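Local coordinates for protein Rho-class glutathione S-transferase (Laternula elliptica, PDB 3QAV) that probably transfers glutathione to electrophilic substrates, as cytosolic glutathione S-transferases do, using a glutathione site on its thioredoxin-like N-terminal domain, at residues P37-L42 with P220-T225; Q77-T82 with T92-Y97; T112-K117 with V176-F181; T130-F135 with V160-W165; P190-I195 with A200-S205. All blocks are in the same frame, centred on the assembly; numbering follows the deposited sequence.

Interaction 1: residues P37-L42 with P220-T225; sequences PCWKVL and PTIVKT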
# COMPACT_ATOMS: atom_id res chain seq x y z
N PRO A 37 5.76 -9.65 2.61
CA PRO A 37 4.57 -9.89 1.80
C PRO A 37 4.25 -11.39 1.66
O PRO A 37 3.08 -11.78 1.53
CB PRO A 37 4.90 -9.21 0.46
CG PRO A 37 6.40 -9.00 0.48
CD PRO A 37 6.71 -8.75 1.93
N CYS A 38 5.27 -12.23 1.71
CA CYS A 38 5.05 -13.67 1.63
C CYS A 38 4.48 -14.15 2.96
O CYS A 38 3.53 -14.93 3.01
CB CYS A 38 6.35 -14.42 1.34
SG CYS A 38 7.01 -14.14 -0.32
N TRP A 39 5.08 -13.66 4.05
CA TRP A 39 4.67 -14.05 5.40
C TRP A 39 3.19 -13.75 5.59
O TRP A 39 2.47 -14.57 6.15
CB TRP A 39 5.49 -13.28 6.44
CG TRP A 39 5.60 -13.96 7.77
CD1 TRP A 39 4.77 -14.94 8.26
CD2 TRP A 39 6.56 -13.70 8.80
NE1 TRP A 39 5.16 -15.29 9.53
CE2 TRP A 39 6.26 -14.55 9.88
CE3 TRP A 39 7.65 -12.83 8.90
CZ2 TRP A 39 7.01 -14.55 11.07
CZ3 TRP A 39 8.40 -12.82 10.08
CH2 TRP A 39 8.07 -13.68 11.15
N LYS A 40 2.75 -12.59 5.13
CA LYS A 40 1.35 -12.20 5.25
C LYS A 40 0.45 -13.30 4.70
O LYS A 40 -0.52 -13.72 5.34
CB LYS A 40 1.09 -10.91 4.46
CG LYS A 40 1.58 -9.63 5.12
CD LYS A 40 1.61 -8.47 4.11
CE LYS A 40 0.24 -8.15 3.54
NZ LYS A 40 0.26 -7.05 2.50
N VAL A 41 0.78 -13.75 3.50
CA VAL A 41 0.01 -14.80 2.84
C VAL A 41 0.00 -16.12 3.61
O VAL A 41 -1.05 -16.74 3.76
CB VAL A 41 0.53 -15.04 1.39
CG1 VAL A 41 -0.23 -16.18 0.74
CG2 VAL A 41 0.32 -13.76 0.56
N LEU A 42 1.16 -16.55 4.09
CA LEU A 42 1.24 -17.81 4.83
C LEU A 42 0.43 -17.75 6.12
O LEU A 42 -0.20 -18.73 6.51
CB LEU A 42 2.70 -18.15 5.15
CG LEU A 42 3.65 -18.32 3.95
CD1 LEU A 42 5.05 -18.66 4.45
CD2 LEU A 42 3.12 -19.43 3.03
N PRO A 220 1.03 -20.52 17.61
CA PRO A 220 1.39 -21.63 16.72
C PRO A 220 1.52 -21.34 15.22
O PRO A 220 2.46 -21.84 14.59
CB PRO A 220 0.32 -22.68 17.03
CG PRO A 220 -0.83 -21.88 17.59
CD PRO A 220 -0.14 -20.86 18.44
N THR A 221 0.62 -20.54 14.66
CA THR A 221 0.68 -20.22 13.24
C THR A 221 1.91 -19.39 12.89
O THR A 221 2.44 -19.50 11.78
CB THR A 221 -0.57 -19.44 12.77
OG1 THR A 221 -0.72 -18.25 13.55
CG2 THR A 221 -1.82 -20.30 12.91
N ILE A 222 2.35 -18.55 13.82
CA ILE A 222 3.53 -17.72 13.59
C ILE A 222 4.76 -18.62 13.70
O ILE A 222 5.69 -18.51 12.90
CB ILE A 222 3.66 -16.55 14.63
CG1 ILE A 222 2.74 -15.38 14.25
CG2 ILE A 222 5.09 -16.02 14.65
CD1 ILE A 222 1.28 -15.64 14.45
N VAL A 223 4.76 -19.50 14.69
CA VAL A 223 5.88 -20.43 14.88
C VAL A 223 6.09 -21.21 13.59
O VAL A 223 7.23 -21.40 13.15
CB VAL A 223 5.61 -21.43 16.02
CG1 VAL A 223 6.75 -22.44 16.11
CG2 VAL A 223 5.46 -20.69 17.33
N LYS A 224 4.99 -21.66 12.99
CA LYS A 224 5.02 -22.43 11.76
C LYS A 224 5.50 -21.63 10.54
O LYS A 224 5.99 -22.21 9.57
CB LYS A 224 3.62 -22.98 11.45
CG LYS A 224 3.07 -23.95 12.47
CD LYS A 224 1.75 -24.55 11.98
CE LYS A 224 1.34 -25.77 12.81
NZ LYS A 224 1.20 -25.44 14.25
N THR A 225 5.36 -20.32 10.58
CA THR A 225 5.76 -19.53 9.43
C THR A 225 6.99 -18.64 9.60
O THR A 225 7.19 -17.72 8.82
CB THR A 225 4.59 -18.67 8.95
OG1 THR A 225 4.11 -17.88 10.05
CG2 THR A 225 3.47 -19.58 8.43
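The backbones of segments 37-42 and 220-225 come nearest at L42 and T225, whose CA atoms are 6.7 Å apart, and W39 and L42, one turn apart, supply the first helix's share of the contact. W39 extends its indole with CG anti to the backbone N (chi1 -155°), so that the pyrrole side of the ring arrives at T225. There NE1 donates to T225 OG1 at 2.8 Å; the bond is bent, 141° at the hydrogen, and the hydroxyl sits somewhat off the ring plane. T225 OG1 donates in turn to T221 O, 2.9 Å away and four residues earlier. The carbonyl O of T225 lies over one face of the indole, 3.2 Å above its plane and toward the rim, too poorly angled to share the NE1 proton. Apolar contacts flank this polar centre: L42 CB rests on T225 CG2 at 3.7 Å, and I222 CG2 approaches W39 CZ2 obliquely at 4.3 Å. Beyond the pair, W39 meets F189 edge-to-face and packs on P190 and A193 of helix 183-197, which places the indole at the junction of the thioredoxin-like and helical domains. A leucine here would probably leave T225 OG1 without its donor and open a gap beside I222. Since the hydroxyl both accepts from W39 and donates to T221 O, a buried indole N-H and a buried hydroxyl are satisfied together in a largely apolar interface, and the two bonds at OG1 probably fix the threonine's rotation.

Interaction 2: residues Q77-T82 with T92-Y97; sequences QVPTFT and TAICMY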
# COMPACT_ATOMS: atom_id res chain seq x y z
N GLN A 77 8.14 -11.39 -9.19
CA GLN A 77 8.20 -11.17 -7.76
C GLN A 77 7.47 -12.28 -7.04
O GLN A 77 6.75 -13.08 -7.64
CB GLN A 77 7.54 -9.84 -7.38
CG GLN A 77 8.07 -8.63 -8.09
CD GLN A 77 7.50 -7.35 -7.52
OE1 GLN A 77 6.28 -7.19 -7.40
NE2 GLN A 77 8.38 -6.42 -7.16
N VAL A 78 7.67 -12.31 -5.73
CA VAL A 78 7.03 -13.28 -4.88
C VAL A 78 6.40 -12.43 -3.77
O VAL A 78 6.94 -11.40 -3.40
CB VAL A 78 8.09 -14.28 -4.34
CG1 VAL A 78 8.63 -13.85 -3.00
CG2 VAL A 78 7.51 -15.67 -4.31
N PRO A 79 5.25 -12.86 -3.22
CA PRO A 79 4.51 -14.07 -3.55
C PRO A 79 3.72 -14.05 -4.85
O PRO A 79 3.24 -13.02 -5.30
CB PRO A 79 3.58 -14.22 -2.35
CG PRO A 79 3.19 -12.79 -2.11
CD PRO A 79 4.56 -12.10 -2.16
N THR A 80 3.61 -15.23 -5.45
CA THR A 80 2.82 -15.43 -6.65
C THR A 80 1.89 -16.53 -6.15
O THR A 80 2.34 -17.49 -5.52
CB THR A 80 3.68 -15.92 -7.83
OG1 THR A 80 4.54 -14.87 -8.26
CG2 THR A 80 2.78 -16.33 -9.00
N PHE A 81 0.61 -16.38 -6.42
CA PHE A 81 -0.37 -17.31 -5.90
C PHE A 81 -1.41 -17.74 -6.92
O PHE A 81 -1.84 -16.95 -7.75
CB PHE A 81 -1.06 -16.61 -4.72
CG PHE A 81 -2.26 -17.32 -4.17
CD1 PHE A 81 -2.16 -18.10 -3.02
CD2 PHE A 81 -3.51 -17.16 -4.75
CE1 PHE A 81 -3.29 -18.70 -2.46
CE2 PHE A 81 -4.64 -17.75 -4.20
CZ PHE A 81 -4.53 -18.52 -3.05
N THR A 82 -1.79 -19.02 -6.86
CA THR A 82 -2.83 -19.55 -7.73
C THR A 82 -3.81 -20.36 -6.88
O THR A 82 -3.45 -20.87 -5.80
CB THR A 82 -2.28 -20.49 -8.82
OG1 THR A 82 -1.81 -21.71 -8.22
CG2 THR A 82 -1.15 -19.82 -9.59
N THR A 92 -1.45 -8.09 -0.65
CA THR A 92 -2.69 -7.62 -0.05
C THR A 92 -3.90 -8.18 -0.80
O THR A 92 -4.90 -8.57 -0.19
CB THR A 92 -2.73 -6.08 -0.03
OG1 THR A 92 -1.65 -5.61 0.79
CG2 THR A 92 -4.05 -5.55 0.52
N ALA A 93 -3.80 -8.25 -2.12
CA ALA A 93 -4.89 -8.78 -2.93
C ALA A 93 -5.10 -10.25 -2.62
O ALA A 93 -6.24 -10.71 -2.57
CB ALA A 93 -4.58 -8.60 -4.41
N ILE A 94 -4.01 -10.98 -2.42
CA ILE A 94 -4.11 -12.40 -2.11
C ILE A 94 -4.86 -12.58 -0.78
O ILE A 94 -5.78 -13.40 -0.68
CB ILE A 94 -2.70 -13.03 -1.99
CG1 ILE A 94 -2.03 -13.09 -3.37
CG2 ILE A 94 -2.81 -14.41 -1.38
CD1 ILE A 94 -0.57 -13.46 -3.32
N CYS A 95 -4.47 -11.80 0.22
CA CYS A 95 -5.11 -11.85 1.53
C CYS A 95 -6.59 -11.53 1.45
O CYS A 95 -7.40 -12.22 2.05
CB CYS A 95 -4.42 -10.88 2.50
SG CYS A 95 -2.75 -11.44 2.97
N MET A 96 -6.94 -10.50 0.69
CA MET A 96 -8.34 -10.13 0.53
C MET A 96 -9.13 -11.23 -0.17
O MET A 96 -10.26 -11.53 0.21
CB MET A 96 -8.46 -8.81 -0.24
CG MET A 96 -8.06 -7.58 0.58
SD MET A 96 -8.86 -7.55 2.22
CE MET A 96 -10.52 -7.08 1.78
N TYR A 97 -8.53 -11.83 -1.19
CA TYR A 97 -9.18 -12.92 -1.92
C TYR A 97 -9.45 -14.12 -1.02
O TYR A 97 -10.52 -14.73 -1.08
CB TYR A 97 -8.32 -13.38 -3.09
CG TYR A 97 -8.69 -14.74 -3.62
CD1 TYR A 97 -9.82 -14.93 -4.41
CD2 TYR A 97 -7.92 -15.86 -3.29
CE1 TYR A 97 -10.19 -16.20 -4.86
CE2 TYR A 97 -8.27 -17.13 -3.73
CZ TYR A 97 -9.40 -17.29 -4.52
OH TYR A 97 -9.73 -18.56 -4.96
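P79 opens the contact with I94 as the cis-proline of the thioredoxin-like fold, the N-terminal domain of glutathione S-transferases, and it follows directly on Q77 and V78, two residues that bind glutathione. Its ring reaches the helix through CG, 4.0 Å from I94 CD1. At T80 the chain enters strand 80-83 and the side chain turns from the helix; OG1 gives a weak hydrogen bond back to Q77 O at 2.9 Å, linking the strand to the glutathione-binding loop. F81 points to the other side of the sheet, in a strand that pairs with strands 28-31 and 86-88, and carries most of the strand's contact with helix 91-101. With CG anti to the backbone N (chi1 171°), F81 crosses I94 obliquely, and the two ends of I94 meet different parts of it. The CD1 methyl of I94 presses on F81 CB at 3.5 Å, whereas CG2 stands above the ring in a CH-pi contact, 4.2 Å from the centroid and 17° off the ring normal. The polar end of Y97 is held by D83 just beyond, and helix 91-101 also packs against the second subunit, where Y97 touches A116 of that chain. The rings of F81 and Y97 meet rim to rim, planes 64° apart, with F81 CE2 3.7 Å from Y97 CE2.

Interaction 3: residues T112-K117 with V176-F181; sequences TTIRAK and VATKEF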
# COMPACT_ATOMS: atom_id res chain seq x y z
N THR A 112 -19.26 -3.34 10.76
CA THR A 112 -18.66 -2.47 9.76
C THR A 112 -17.79 -1.38 10.37
O THR A 112 -16.74 -1.04 9.82
CB THR A 112 -19.77 -1.80 8.92
OG1 THR A 112 -20.45 -2.81 8.15
CG2 THR A 112 -19.18 -0.78 7.97
N THR A 113 -18.22 -0.83 11.49
CA THR A 113 -17.45 0.21 12.16
C THR A 113 -16.13 -0.34 12.67
O THR A 113 -15.09 0.28 12.50
CB THR A 113 -18.25 0.82 13.32
OG1 THR A 113 -19.38 1.53 12.79
CG2 THR A 113 -17.38 1.76 14.14
N ILE A 114 -16.17 -1.52 13.28
CA ILE A 114 -14.95 -2.13 13.79
C ILE A 114 -14.05 -2.58 12.64
O ILE A 114 -12.82 -2.45 12.72
CB ILE A 114 -15.27 -3.33 14.71
CG1 ILE A 114 -16.19 -2.88 15.85
CG2 ILE A 114 -13.98 -3.90 15.29
CD1 ILE A 114 -16.56 -3.99 16.83
N ARG A 115 -14.65 -3.07 11.56
CA ARG A 115 -13.90 -3.51 10.39
C ARG A 115 -13.10 -2.33 9.83
O ARG A 115 -11.98 -2.50 9.35
CB ARG A 115 -14.83 -4.03 9.29
CG ARG A 115 -15.52 -5.35 9.60
CD ARG A 115 -16.59 -5.64 8.56
NE ARG A 115 -16.01 -5.93 7.25
CZ ARG A 115 -15.66 -7.14 6.84
NH1 ARG A 115 -15.13 -7.30 5.63
NH2 ARG A 115 -15.85 -8.19 7.63
N ALA A 116 -13.70 -1.15 9.89
CA ALA A 116 -13.06 0.06 9.39
C ALA A 116 -11.73 0.28 10.12
O ALA A 116 -10.74 0.68 9.52
CB ALA A 116 -13.98 1.26 9.58
N LYS A 117 -11.71 0.01 11.42
CA LYS A 117 -10.48 0.18 12.19
C LYS A 117 -9.45 -0.88 11.82
O LYS A 117 -8.25 -0.60 11.83
CB LYS A 117 -10.77 0.14 13.69
CG LYS A 117 -9.52 0.07 14.56
CD LYS A 117 -8.58 1.23 14.31
CE LYS A 117 -9.21 2.55 14.74
NZ LYS A 117 -9.60 2.49 16.18
N VAL A 176 -3.16 -5.45 17.50
CA VAL A 176 -2.93 -4.13 16.91
C VAL A 176 -4.14 -3.26 16.54
O VAL A 176 -4.02 -2.04 16.46
CB VAL A 176 -1.98 -4.25 15.69
CG1 VAL A 176 -2.77 -4.71 14.46
CG2 VAL A 176 -1.28 -2.91 15.45
N ALA A 177 -5.30 -3.87 16.33
CA ALA A 177 -6.50 -3.11 15.97
C ALA A 177 -7.67 -3.31 16.93
O ALA A 177 -8.47 -2.40 17.15
CB ALA A 177 -6.93 -3.46 14.54
N THR A 178 -7.76 -4.51 17.49
CA THR A 178 -8.84 -4.82 18.42
C THR A 178 -8.29 -5.77 19.48
O THR A 178 -7.09 -6.04 19.51
CB THR A 178 -10.00 -5.54 17.71
OG1 THR A 178 -9.57 -6.85 17.34
CG2 THR A 178 -10.41 -4.80 16.45
N LYS A 179 -9.16 -6.27 20.35
CA LYS A 179 -8.72 -7.20 21.38
C LYS A 179 -8.68 -8.64 20.85
O LYS A 179 -8.50 -9.59 21.60
CB LYS A 179 -9.65 -7.11 22.60
CG LYS A 179 -9.52 -5.81 23.36
CD LYS A 179 -10.49 -5.74 24.52
CE LYS A 179 -10.39 -4.40 25.23
NZ LYS A 179 -9.02 -4.18 25.80
N GLU A 180 -8.87 -8.77 19.54
CA GLU A 180 -8.83 -10.06 18.87
C GLU A 180 -7.85 -10.02 17.70
O GLU A 180 -7.57 -8.96 17.13
CB GLU A 180 -10.22 -10.43 18.32
CG GLU A 180 -11.17 -11.05 19.32
CD GLU A 180 -12.51 -11.40 18.69
OE1 GLU A 180 -12.53 -11.90 17.54
OE2 GLU A 180 -13.56 -11.19 19.34
N PHE A 181 -7.31 -11.18 17.35
CA PHE A 181 -6.39 -11.30 16.22
C PHE A 181 -7.22 -11.01 14.96
O PHE A 181 -8.33 -11.51 14.82
CB PHE A 181 -5.83 -12.73 16.18
CG PHE A 181 -4.99 -13.02 14.98
CD1 PHE A 181 -3.61 -12.84 15.02
CD2 PHE A 181 -5.58 -13.49 13.80
CE1 PHE A 181 -2.82 -13.13 13.89
CE2 PHE A 181 -4.80 -13.77 12.67
CZ PHE A 181 -3.42 -13.59 12.72
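An ST turn shapes the loop that brings T178 against I114: T178 OG1 accepts from the backbone N of E180 at 3.0 Å, with 157° at the hydrogen. The threonine holds its hydroxyl between the backbone N and the carbonyl carbon (chi1 70°), which leaves CG2 to face the helix. This methyl meets I114 CG2 at 3.9 Å, the two side chains crossing at about a right angle. One turn on, K117 lays its aliphatic base beside the loop, CG 3.7 Å from A177 O, and its chain then bends at three successive torsions. In return the CB of A177 faces the backbone of K117, 4.2 Å from its O. Replacing T178 by an alanine would remove both branches, and is likely to leave E180 N without its acceptor and I114 CG2 without its nearest mate. Other residues of the helix meet the second subunit: R115 makes a salt bridge to E100 of that chain, and A116 packs on its Y97. On the loop side, V176 N is bound by D185 of helix 183-197. A small, partly exposed van der Waals contact thus fastens the connection between helices 148-172 and 183-197 onto helix 112-124, within the all-helical C-terminal domain of the glutathione S-transferase fold.

Interaction 4: residues T130-F135 with V160-W165; sequences TNVMEF and VELGHW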
# COMPACT_ATOMS: atom_id res chain seq x y z
N THR A 130 8.44 2.58 5.29
CA THR A 130 9.03 3.86 4.94
C THR A 130 9.77 4.57 6.06
O THR A 130 10.92 4.99 5.88
CB THR A 130 7.97 4.81 4.38
OG1 THR A 130 6.98 5.06 5.39
CG2 THR A 130 7.29 4.19 3.17
N ASN A 131 9.14 4.71 7.22
CA ASN A 131 9.78 5.42 8.32
C ASN A 131 10.77 4.63 9.16
O ASN A 131 11.70 5.20 9.73
CB ASN A 131 8.71 6.04 9.23
CG ASN A 131 7.76 6.94 8.48
OD1 ASN A 131 8.16 7.64 7.55
ND2 ASN A 131 6.48 6.93 8.87
N VAL A 132 10.59 3.31 9.25
CA VAL A 132 11.52 2.51 10.04
C VAL A 132 12.59 1.81 9.21
O VAL A 132 13.77 1.92 9.51
CB VAL A 132 10.79 1.46 10.88
CG1 VAL A 132 11.78 0.69 11.71
CG2 VAL A 132 9.77 2.12 11.78
N MET A 133 12.18 1.08 8.17
CA MET A 133 13.15 0.36 7.36
C MET A 133 14.12 1.25 6.60
O MET A 133 15.16 0.78 6.14
CB MET A 133 12.43 -0.59 6.39
CG MET A 133 11.54 -1.62 7.07
SD MET A 133 12.24 -2.32 8.58
CE MET A 133 13.50 -3.44 7.91
N GLU A 134 13.79 2.53 6.48
CA GLU A 134 14.67 3.48 5.79
C GLU A 134 15.95 3.69 6.59
O GLU A 134 16.99 4.04 6.04
CB GLU A 134 13.96 4.82 5.59
CG GLU A 134 13.52 5.08 4.15
CD GLU A 134 14.68 5.41 3.22
OE1 GLU A 134 15.32 6.46 3.42
OE2 GLU A 134 14.96 4.60 2.30
N PHE A 135 15.86 3.47 7.90
CA PHE A 135 17.01 3.62 8.79
C PHE A 135 17.96 2.46 8.51
O PHE A 135 19.17 2.59 8.65
CB PHE A 135 16.54 3.60 10.25
CG PHE A 135 17.64 3.79 11.26
CD1 PHE A 135 18.08 2.72 12.04
CD2 PHE A 135 18.22 5.04 11.46
CE1 PHE A 135 19.07 2.90 13.01
CE2 PHE A 135 19.21 5.23 12.42
CZ PHE A 135 19.63 4.15 13.19
N VAL A 160 9.39 7.95 16.07
CA VAL A 160 8.06 8.55 16.02
C VAL A 160 7.04 7.54 15.49
O VAL A 160 5.98 7.34 16.08
CB VAL A 160 8.04 9.79 15.10
CG1 VAL A 160 6.61 10.28 14.92
CG2 VAL A 160 8.90 10.89 15.71
N GLU A 161 7.39 6.88 14.39
CA GLU A 161 6.51 5.88 13.80
C GLU A 161 6.15 4.79 14.82
O GLU A 161 4.97 4.48 15.02
CB GLU A 161 7.19 5.25 12.60
CG GLU A 161 6.38 4.18 11.90
CD GLU A 161 5.05 4.67 11.36
OE1 GLU A 161 4.99 5.79 10.79
OE2 GLU A 161 4.05 3.93 11.49
N LEU A 162 7.16 4.22 15.46
CA LEU A 162 6.94 3.17 16.45
C LEU A 162 6.05 3.64 17.60
O LEU A 162 5.31 2.85 18.17
CB LEU A 162 8.29 2.66 17.00
CG LEU A 162 8.94 1.46 16.31
CD1 LEU A 162 8.75 1.54 14.80
CD2 LEU A 162 10.42 1.41 16.66
N GLY A 163 6.14 4.93 17.92
CA GLY A 163 5.33 5.48 18.99
C GLY A 163 3.85 5.28 18.73
O GLY A 163 3.09 4.94 19.64
N HIS A 164 3.44 5.46 17.48
CA HIS A 164 2.04 5.29 17.10
C HIS A 164 1.55 3.90 17.45
O HIS A 164 0.52 3.74 18.11
CB HIS A 164 1.87 5.53 15.61
CG HIS A 164 2.07 6.96 15.20
ND1 HIS A 164 2.91 7.32 14.17
CD2 HIS A 164 1.50 8.10 15.65
CE1 HIS A 164 2.86 8.63 14.01
NE2 HIS A 164 2.01 9.13 14.89
N TRP A 165 2.30 2.89 17.01
CA TRP A 165 1.92 1.51 17.27
C TRP A 165 1.99 1.16 18.75
O TRP A 165 1.18 0.38 19.25
CB TRP A 165 2.81 0.58 16.43
CG TRP A 165 2.76 0.94 14.97
CD1 TRP A 165 3.65 1.72 14.30
CD2 TRP A 165 1.72 0.63 14.04
NE1 TRP A 165 3.23 1.92 13.00
CE2 TRP A 165 2.04 1.26 12.82
CE3 TRP A 165 0.53 -0.11 14.12
CZ2 TRP A 165 1.23 1.17 11.69
CZ3 TRP A 165 -0.28 -0.21 12.99
CH2 TRP A 165 0.07 0.43 11.79
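V132 and L162 form the tight end of this contact: V132 CG2 lies 3.2 Å from L162 CD1, closer than methyls normally pack; the value is doubtful, and the leucine's first torsion (chi1 -92°) is also off a staggered position. The same V132 methyl also rests on E161 CG, at 4.0 Å. Here helices 126-131 and 133-141 run past helix 148-172 in the helical bundle of the glutathione S-transferase C-terminal domain, and Y206 adds to the cover of L162. The other side is more open and polar: N131 sits at the partly exposed margin and reaches in to the buried E161. Its ND2 donates to E161 OE1 at 2.7 Å; the oxygen lies in the amide plane, while the amide nitrogen approaches on the anti side, 34° out of the carboxylate plane. E161 leaves its helix with CG anti to the backbone N and then bends at chi2 (60°), which turns the carboxylate sharply enough to be gripped from two directions. Its OE2 takes W165 NE1 through the anti lone pair at 2.6 Å, and the same oxygen forms a salt bridge with R75 of the second subunit.

Interaction 5: residues P190-I195 with A200-S205; sequences PMVALI and ANLKDS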
# COMPACT_ATOMS: atom_id res chain seq x y z
N PRO A 190 4.64 -9.26 10.96
CA PRO A 190 5.85 -9.53 10.16
C PRO A 190 6.83 -8.36 10.19
O PRO A 190 8.05 -8.55 10.21
CB PRO A 190 5.28 -9.78 8.77
CG PRO A 190 3.98 -10.49 9.08
CD PRO A 190 3.42 -9.65 10.22
N MET A 191 6.29 -7.15 10.17
CA MET A 191 7.13 -5.97 10.19
C MET A 191 7.84 -5.84 11.53
O MET A 191 9.00 -5.43 11.59
CB MET A 191 6.30 -4.73 9.88
CG MET A 191 5.77 -4.75 8.45
SD MET A 191 4.86 -3.28 8.02
CE MET A 191 6.12 -2.32 7.24
N VAL A 192 7.15 -6.19 12.61
CA VAL A 192 7.76 -6.13 13.94
C VAL A 192 8.82 -7.24 14.08
O VAL A 192 9.91 -7.00 14.61
CB VAL A 192 6.71 -6.27 15.06
CG1 VAL A 192 7.40 -6.27 16.42
CG2 VAL A 192 5.72 -5.10 14.98
N ALA A 193 8.51 -8.44 13.59
CA ALA A 193 9.45 -9.57 13.66
C ALA A 193 10.74 -9.22 12.91
O ALA A 193 11.85 -9.56 13.34
CB ALA A 193 8.82 -10.82 13.05
N LEU A 194 10.58 -8.53 11.79
CA LEU A 194 11.71 -8.11 10.97
C LEU A 194 12.55 -7.11 11.77
O LEU A 194 13.77 -7.17 11.77
CB LEU A 194 11.20 -7.44 9.69
CG LEU A 194 12.22 -7.04 8.62
CD1 LEU A 194 12.82 -8.28 7.98
CD2 LEU A 194 11.53 -6.20 7.56
N ILE A 195 11.87 -6.19 12.46
CA ILE A 195 12.54 -5.18 13.27
C ILE A 195 13.39 -5.87 14.34
O ILE A 195 14.57 -5.56 14.50
CB ILE A 195 11.51 -4.24 13.95
CG1 ILE A 195 10.86 -3.34 12.89
CG2 ILE A 195 12.18 -3.39 15.02
CD1 ILE A 195 9.70 -2.51 13.40
N ALA A 200 16.63 -4.99 17.14
CA ALA A 200 16.04 -3.94 17.96
C ALA A 200 15.75 -4.49 19.37
O ALA A 200 15.30 -5.63 19.52
CB ALA A 200 14.76 -3.43 17.33
N ASN A 201 16.02 -3.67 20.38
CA ASN A 201 15.79 -4.04 21.78
C ASN A 201 14.60 -3.20 22.21
O ASN A 201 14.75 -2.06 22.66
CB ASN A 201 17.03 -3.71 22.63
CG ASN A 201 16.88 -4.18 24.08
OD1 ASN A 201 17.80 -4.02 24.89
ND2 ASN A 201 15.73 -4.75 24.41
N LEU A 202 13.41 -3.79 22.08
CA LEU A 202 12.16 -3.12 22.40
C LEU A 202 11.68 -3.26 23.84
O LEU A 202 10.80 -2.52 24.28
CB LEU A 202 11.05 -3.66 21.49
CG LEU A 202 11.34 -3.71 19.99
CD1 LEU A 202 10.18 -4.39 19.26
CD2 LEU A 202 11.56 -2.30 19.47
N LYS A 203 12.26 -4.21 24.57
CA LYS A 203 11.84 -4.47 25.95
C LYS A 203 11.49 -3.26 26.80
O LYS A 203 10.38 -3.18 27.33
CB LYS A 203 12.89 -5.30 26.68
CG LYS A 203 12.49 -5.58 28.14
CD LYS A 203 13.24 -6.77 28.74
CE LYS A 203 14.74 -6.54 28.78
NZ LYS A 203 15.36 -6.56 27.42
N ASP A 204 12.41 -2.31 26.94
CA ASP A 204 12.14 -1.15 27.78
C ASP A 204 11.68 0.12 27.07
O ASP A 204 10.95 0.92 27.65
CB ASP A 204 13.36 -0.87 28.65
CG ASP A 204 13.72 -2.05 29.53
OD1 ASP A 204 12.90 -2.42 30.39
OD2 ASP A 204 14.82 -2.62 29.35
N SER A 205 12.10 0.32 25.83
CA SER A 205 11.71 1.51 25.08
C SER A 205 10.27 1.43 24.56
O SER A 205 9.55 2.42 24.56
CB SER A 205 12.69 1.75 23.93
OG SER A 205 12.87 0.58 23.15
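Between I195 and A200 the flat groups are peptide units alone; no aromatic ring or side-chain amide presents a face or an edge across the contact. The amide of A200 reaches back to the carbonyl of I195, A200 N to I195 O at 3.4 Å, a long, weak hydrogen bond (162° at the hydrogen) spanning five residues. It is made where the chain leaves helix 183-197 of the helical C-terminal domain and turns back toward helix 207-217. A200 then lays its CB over the same residue: the methyl is 3.5 Å from I195 CG2, slightly tighter than usual for two carbons, and equally close to I195 O. The isoleucine offers CG2 because this branch stands anti to its backbone N (chi1 -70° for the other branch, CG1). L239, from the C-terminal tail, covers both residues. L202, the second apolar residue of the loop, points at the helix and comes near V192, one turn back from I195; both rest on I209 of helix 207-217, so the loop is pinned to the two helices it connects. The V192-L202 pairing is the slacker of the two, V192 CG1 approaching L202 CD1 only to 4.4 Å.

How the interactions relate
Interactions 1, 2, 4 and 5 are largely buried, whereas interaction 3 is a shallow contact near the surface. Interaction 2 lies within the thioredoxin-like domain, and interaction 1 joins that domain to the helical one; between the two, V41 packs on I94, C38 lies against V78 and P79, and K40 NZ probably bonds to T92 OG1. Interaction 1 also touches interaction 5, through W39. Within the helical domain, M133 and L194 join interactions 4 and 5, and W165 meets V176 between 4 and 3. Apolar atoms dominate interactions 2, 3 and 5; interactions 1 and 4 add buried polar bonds, and a carboxylate takes part across the contact itself only in 4. Interactions 2, 3 and 4 also touch the second subunit.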